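Local coordinates for fatty acid-binding protein TM_1468 (Thermotoga maritima, PDB 1VPV) that binds long-chain fatty acids such as palmitate and may take part in lipid transport or fatty acid metabolism, at residues V15-D20 with V143-L148; Y95-V100 with P124-D129. All coordinates share one frame; numbering follows the deposited sequence.

Overall arrangement
Both contacts involve one mixed sheet of this DegV-family protein, where strands 15-20 and 97-102 run parallel as neighbours; the contact centres lie about 9 Å apart. Contact 1 sets helix 138-149 against strand 15-20, and contact 2 pairs strand 97-102 with strand 125-129. Along the chain, strand 15-20 comes first, then the two strands of contact 2, then helix 138-149, which turns back to the first strand. Backbone bonds of Lys16 and Leu18 with Leu99 stitch the two contacts together, so strand 15-20 is tied to later parts of the fold through both sheet and helix. In contact 2 the side chain of Val100 lies about 11 Å from that of Ser108, which binds hexadecanoate.

Contact 1 of 2, residues V15-D20 with V143-L148; sequences VKILVD and VAREML
Arg145 reaches from helix 138-149 to strand 15-20 and grips the carbonyl oxygen of Val15 with both terminal nitrogens. NH2 lies 2.9 Å and NH1 3.0 Å from Val15 O, with N-H...O angles of 150° and 145°, so the pair forms a fork on one acceptor. Val15 O sits in the guanidinium plane, whereas seen from the carbonyl both donors are tilted moderately out of its plane. The side chain leaves the helix with CG anti to the backbone N (chi1 179°) and then bends at chi2 and chi3, which brings the guanidinium round to the strand. One guanidinium face receives Ile17 CD1, 3.7 Å from Arg145 NH2; the two side chains run antiparallel here, with CD1 over the margin of the group. Beside this polar grip, Leu148 lies across Val15, nearly perpendicular to it, and brings CD1 within 4.0 Å of Val15 CB, while Ala144 CB makes a looser approach to Ile17 CD1. Strand and helix run nearly antiparallel, their axes 10.1 Å apart, and helix 154-166 adds Ile154 against Val15 and Val157 against Ala144 and Leu148. Arg145 has further acceptors nearby: NE bonds to Tyr33 O, and NH2 has a second one in Asp34 O. Lys16 points away from the helix and turns its amine to a salt bridge with Asp34 OD1. Were Arg145 replaced by alanine, the carbonyls of Val15, Tyr33 and Asp34 would probably lose these donors, and a gap would open beside Ile17 CD1 where the guanidinium face lay. Three backbone carbonyls thus receive the buried guanidinium, and their dipoles probably stabilise its positive charge.

Contact 2 of 2, residues Y95-V100 with P124-D129; sequences YDVVLV and PVYVVD
The Tyr126 ring meets Val97 at its edge: Val97 CG1 lies near the ring plane, 3.7 Å from Tyr126 CD2, and Val98 O also lies near that plane. The pyrrolidine of Pro124 abuts the residue before the strand, its CD 3.2 Å from Asp96 O. The segments carry the parallel strands 97-102 and 125-129 of a beta-alpha-beta unit, connected through helix 110-118, and the directions of the paired stretches differ by 11°. Four backbone hydrogen bonds alternate between them: Val98 N to Pro124 O, Tyr126 N to Val98 O, Val100 N to Tyr126 O and Val128 N to Val100 O, all nearly straight. The sheet face bearing Val98, Val100, Val125 and Val127 is packed by helices 80-92 and 110-118, with Tyr87 touching Val100 and Val125. On this face Val100 CG2 meets Val125 CG1 at 3.8 Å, while Val100 and Val127 stand next to each other with the same orientation. Leu99 and Tyr126 occupy the other face, where Leu158 of helix 154-166 touches both and also Val128. Leu99 holds CG opposite its backbone N (chi1 173°), and chi2 of 65° then turns CD1 to the neighbouring strand, 4.1 Å from Val128 CG2.

Contact 1 of 2, residues V15-D20 with V143-L148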
loop_
_atom_site.group_PDB
_atom_site.type_symbol
_atom_site.label_atom_id
_atom_site.label_comp_id
_atom_site.label_asym_id
_atom_site.label_seq_id
_atom_site.Cartn_x
_atom_site.Cartn_y
_atom_site.Cartn_z
ATOM N N VAL A 15 -17.261 -13.581 -3.017
ATOM C CA VAL A 15 -15.830 -13.360 -3.248
ATOM C C VAL A 15 -15.087 -12.779 -2.049
ATOM O O VAL A 15 -15.440 -11.720 -1.554
ATOM C CB VAL A 15 -15.624 -12.404 -4.446
ATOM C CG1 VAL A 15 -14.152 -12.319 -4.812
ATOM C CG2 VAL A 15 -16.413 -12.876 -5.642
ATOM N N LYS A 16 -14.043 -13.465 -1.595
ATOM C CA LYS A 16 -13.115 -12.911 -0.597
ATOM C C LYS A 16 -12.068 -12.073 -1.294
ATOM O O LYS A 16 -11.578 -12.459 -2.359
ATOM C CB LYS A 16 -12.367 -14.017 0.136
ATOM C CG LYS A 16 -11.575 -13.512 1.336
ATOM C CD LYS A 16 -12.500 -13.387 2.558
ATOM C CE LYS A 16 -11.965 -12.408 3.560
ATOM N NZ LYS A 16 -12.917 -12.318 4.682
ATOM N N ILE A 17 -11.702 -10.949 -0.686
ATOM C CA ILE A 17 -10.601 -10.155 -1.194
ATOM C C ILE A 17 -9.483 -10.238 -0.158
ATOM O O ILE A 17 -9.696 -10.019 1.025
ATOM C CB ILE A 17 -11.009 -8.699 -1.435
ATOM C CG1 ILE A 17 -12.017 -8.623 -2.572
ATOM C CG2 ILE A 17 -9.784 -7.830 -1.751
ATOM C CD1 ILE A 17 -12.697 -7.244 -2.743
ATOM N N LEU A 18 -8.290 -10.577 -0.616
ATOM C CA LEU A 18 -7.131 -10.623 0.252
ATOM C C LEU A 18 -6.088 -9.621 -0.244
ATOM O O LEU A 18 -5.758 -9.599 -1.432
ATOM C CB LEU A 18 -6.548 -12.030 0.233
ATOM C CG LEU A 18 -5.311 -12.247 1.089
ATOM C CD1 LEU A 18 -5.659 -12.182 2.547
ATOM C CD2 LEU A 18 -4.727 -13.609 0.725
ATOM N N VAL A 19 -5.589 -8.771 0.641
ATOM C CA VAL A 19 -4.356 -7.997 0.323
ATOM C C VAL A 19 -3.284 -8.483 1.300
ATOM O O VAL A 19 -3.577 -9.176 2.266
ATOM C CB VAL A 19 -4.548 -6.469 0.431
ATOM C CG1 VAL A 19 -5.699 -5.983 -0.504
ATOM C CG2 VAL A 19 -4.827 -6.045 1.887
ATOM N N ASP A 20 -2.041 -8.134 1.028
ATOM C CA ASP A 20 -0.956 -8.412 1.930
ATOM C C ASP A 20 -0.749 -7.233 2.879
ATOM O O ASP A 20 -1.308 -6.155 2.658
ATOM C CB ASP A 20 0.294 -8.765 1.144
ATOM C CG ASP A 20 0.855 -7.595 0.364
ATOM O OD1 ASP A 20 1.332 -6.604 0.998
ATOM O OD2 ASP A 20 0.842 -7.700 -0.886
ATOM N N VAL A 143 -12.665 -0.760 -5.084
ATOM C CA VAL A 143 -13.332 -0.659 -6.378
ATOM C C VAL A 143 -13.798 -2.026 -6.821
ATOM O O VAL A 143 -14.885 -2.154 -7.313
ATOM C CB VAL A 143 -12.398 -0.042 -7.460
ATOM C CG1 VAL A 143 -13.006 -0.174 -8.817
ATOM C CG2 VAL A 143 -12.124 1.456 -7.148
ATOM N N ALA A 144 -12.970 -3.051 -6.635
ATOM C CA ALA A 144 -13.381 -4.402 -6.945
ATOM C C ALA A 144 -14.603 -4.793 -6.146
ATOM O O ALA A 144 -15.497 -5.493 -6.654
ATOM C CB ALA A 144 -12.275 -5.369 -6.661
ATOM N N ARG A 145 -14.662 -4.360 -4.893
ATOM C CA ARG A 145 -15.810 -4.749 -4.057
ATOM C C ARG A 145 -17.073 -4.090 -4.578
ATOM O O ARG A 145 -18.114 -4.737 -4.744
ATOM C CB ARG A 145 -15.599 -4.356 -2.585
ATOM C CG ARG A 145 -16.782 -4.709 -1.683
ATOM C CD ARG A 145 -17.167 -6.229 -1.780
ATOM N NE ARG A 145 -16.196 -7.064 -1.058
ATOM C CZ ARG A 145 -16.033 -8.376 -1.220
ATOM N NH1 ARG A 145 -16.749 -9.059 -2.087
ATOM N NH2 ARG A 145 -15.125 -9.009 -0.508
ATOM N N GLU A 146 -16.967 -2.796 -4.852
ATOM C CA GLU A 146 -18.131 -2.017 -5.237
ATOM C C GLU A 146 -18.704 -2.606 -6.507
ATOM O O GLU A 146 -19.906 -2.837 -6.586
ATOM C CB GLU A 146 -17.796 -0.543 -5.410
ATOM C CG GLU A 146 -17.373 0.094 -4.097
ATOM C CD GLU A 146 -16.662 1.438 -4.289
ATOM O OE1 GLU A 146 -15.818 1.577 -5.205
ATOM O OE2 GLU A 146 -16.954 2.362 -3.510
HETATM N N MSE A 147 -17.853 -2.928 -7.470
HETATM C CA MSE A 147 -18.389 -3.470 -8.704
HETATM C C MSE A 147 -18.866 -4.927 -8.582
HETATM O O MSE A 147 -19.776 -5.324 -9.310
HETATM C CB MSE A 147 -17.490 -3.183 -9.905
HETATM C CG MSE A 147 -16.114 -3.626 -9.831
HETATM SE SE MSE A 147 -15.042 -2.922 -11.367
HETATM C CE MSE A 147 -15.591 -0.994 -11.343
ATOM N N LEU A 148 -18.339 -5.695 -7.627
ATOM C CA LEU A 148 -18.953 -7.001 -7.277
ATOM C C LEU A 148 -20.311 -6.815 -6.566
ATOM O O LEU A 148 -21.260 -7.530 -6.853
ATOM C CB LEU A 148 -18.017 -7.884 -6.443
ATOM C CG LEU A 148 -16.730 -8.311 -7.169
ATOM C CD1 LEU A 148 -15.690 -8.828 -6.201
ATOM C CD2 LEU A 148 -17.002 -9.356 -8.234
#

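Contact 2 of 2, residues Y95-V100 with P124-D129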
loop_
_atom_site.group_PDB
_atom_site.type_symbol
_atom_site.label_atom_id
_atom_site.label_comp_id
_atom_site.label_asym_id
_atom_site.label_seq_id
_atom_site.Cartn_x
_atom_site.Cartn_y
_atom_site.Cartn_z
ATOM N N TYR A 95 -16.749 -19.364 0.599
ATOM C CA TYR A 95 -16.470 -18.466 -0.526
ATOM C C TYR A 95 -16.358 -19.285 -1.822
ATOM O O TYR A 95 -16.017 -20.455 -1.792
ATOM C CB TYR A 95 -15.249 -17.635 -0.249
ATOM C CG TYR A 95 -15.490 -16.533 0.771
ATOM C CD1 TYR A 95 -16.062 -15.302 0.379
ATOM C CD2 TYR A 95 -15.152 -16.700 2.114
ATOM C CE1 TYR A 95 -16.277 -14.266 1.298
ATOM C CE2 TYR A 95 -15.360 -15.659 3.053
ATOM C CZ TYR A 95 -15.917 -14.456 2.633
ATOM O OH TYR A 95 -16.118 -13.448 3.527
ATOM N N ASP A 96 -16.753 -18.685 -2.941
ATOM C CA ASP A 96 -16.643 -19.354 -4.248
ATOM C C ASP A 96 -15.365 -18.962 -4.955
ATOM O O ASP A 96 -14.869 -19.737 -5.731
ATOM C CB ASP A 96 -17.825 -19.052 -5.161
ATOM C CG ASP A 96 -19.162 -19.238 -4.477
ATOM O OD1 ASP A 96 -19.553 -20.385 -4.169
ATOM O OD2 ASP A 96 -19.823 -18.204 -4.260
ATOM N N VAL A 97 -14.831 -17.780 -4.658
ATOM C CA VAL A 97 -13.673 -17.214 -5.369
ATOM C C VAL A 97 -12.832 -16.368 -4.382
ATOM O O VAL A 97 -13.381 -15.695 -3.502
ATOM C CB VAL A 97 -14.112 -16.291 -6.548
ATOM C CG1 VAL A 97 -12.903 -15.636 -7.222
ATOM C CG2 VAL A 97 -14.915 -17.036 -7.589
ATOM N N VAL A 98 -11.504 -16.437 -4.509
ATOM C CA VAL A 98 -10.616 -15.516 -3.791
ATOM C C VAL A 98 -9.940 -14.598 -4.802
ATOM O O VAL A 98 -9.398 -15.059 -5.807
ATOM C CB VAL A 98 -9.515 -16.227 -3.033
ATOM C CG1 VAL A 98 -8.730 -15.212 -2.235
ATOM C CG2 VAL A 98 -10.080 -17.293 -2.118
ATOM N N LEU A 99 -9.996 -13.306 -4.537
ATOM C CA LEU A 99 -9.304 -12.329 -5.349
ATOM C C LEU A 99 -8.175 -11.735 -4.536
ATOM O O LEU A 99 -8.433 -11.066 -3.549
ATOM C CB LEU A 99 -10.263 -11.214 -5.762
ATOM C CG LEU A 99 -9.610 -10.028 -6.497
ATOM C CD1 LEU A 99 -9.046 -10.472 -7.841
ATOM C CD2 LEU A 99 -10.612 -8.899 -6.693
ATOM N N VAL A 100 -6.934 -11.950 -4.964
ATOM C CA VAL A 100 -5.726 -11.467 -4.257
ATOM C C VAL A 100 -5.071 -10.289 -4.997
ATOM O O VAL A 100 -4.780 -10.366 -6.183
ATOM C CB VAL A 100 -4.653 -12.607 -4.141
ATOM C CG1 VAL A 100 -3.441 -12.156 -3.337
ATOM C CG2 VAL A 100 -5.258 -13.862 -3.562
ATOM N N PRO A 124 -11.077 -21.297 -6.925
ATOM C CA PRO A 124 -10.432 -20.444 -7.920
ATOM C C PRO A 124 -9.858 -19.200 -7.248
ATOM O O PRO A 124 -10.531 -18.559 -6.464
ATOM C CB PRO A 124 -11.554 -20.085 -8.881
ATOM C CG PRO A 124 -12.747 -20.833 -8.480
ATOM C CD PRO A 124 -12.529 -21.428 -7.145
ATOM N N VAL A 125 -8.587 -18.924 -7.484
ATOM C CA VAL A 125 -7.913 -17.786 -6.871
ATOM C C VAL A 125 -7.343 -16.982 -7.994
ATOM O O VAL A 125 -6.597 -17.494 -8.807
ATOM C CB VAL A 125 -6.776 -18.241 -5.956
ATOM C CG1 VAL A 125 -5.975 -17.041 -5.434
ATOM C CG2 VAL A 125 -7.319 -19.093 -4.792
ATOM N N TYR A 126 -7.715 -15.719 -8.061
ATOM C CA TYR A 126 -7.194 -14.817 -9.070
ATOM C C TYR A 126 -6.237 -13.836 -8.413
ATOM O O TYR A 126 -6.613 -13.128 -7.496
ATOM C CB TYR A 126 -8.346 -14.091 -9.711
ATOM C CG TYR A 126 -9.231 -15.010 -10.499
ATOM C CD1 TYR A 126 -8.996 -15.247 -11.845
ATOM C CD2 TYR A 126 -10.326 -15.625 -9.910
ATOM C CE1 TYR A 126 -9.830 -16.086 -12.581
ATOM C CE2 TYR A 126 -11.155 -16.457 -10.632
ATOM C CZ TYR A 126 -10.900 -16.690 -11.962
ATOM O OH TYR A 126 -11.716 -17.543 -12.676
ATOM N N VAL A 127 -4.997 -13.809 -8.878
ATOM C CA VAL A 127 -3.987 -12.994 -8.253
ATOM C C VAL A 127 -3.625 -11.833 -9.140
ATOM O O VAL A 127 -3.218 -12.038 -10.258
ATOM C CB VAL A 127 -2.704 -13.780 -7.975
ATOM C CG1 VAL A 127 -1.788 -12.939 -7.039
ATOM C CG2 VAL A 127 -3.013 -15.125 -7.350
ATOM N N VAL A 128 -3.782 -10.623 -8.619
ATOM C CA VAL A 128 -3.482 -9.407 -9.358
ATOM C C VAL A 128 -2.226 -8.747 -8.812
ATOM O O VAL A 128 -2.148 -8.413 -7.594
ATOM C CB VAL A 128 -4.647 -8.408 -9.286
ATOM C CG1 VAL A 128 -4.306 -7.113 -10.028
ATOM C CG2 VAL A 128 -5.861 -9.025 -9.902
ATOM N N ASP A 129 -1.240 -8.621 -9.705
ATOM C CA ASP A 129 -0.014 -7.841 -9.487
ATOM C C ASP A 129 -0.349 -6.353 -9.616
ATOM O O ASP A 129 -0.335 -5.829 -10.713
ATOM C CB ASP A 129 1.079 -8.207 -10.524
ATOM C CG ASP A 129 2.448 -7.500 -10.234
ATOM O OD1 ASP A 129 2.528 -6.728 -9.251
ATOM O OD2 ASP A 129 3.454 -7.720 -10.967
#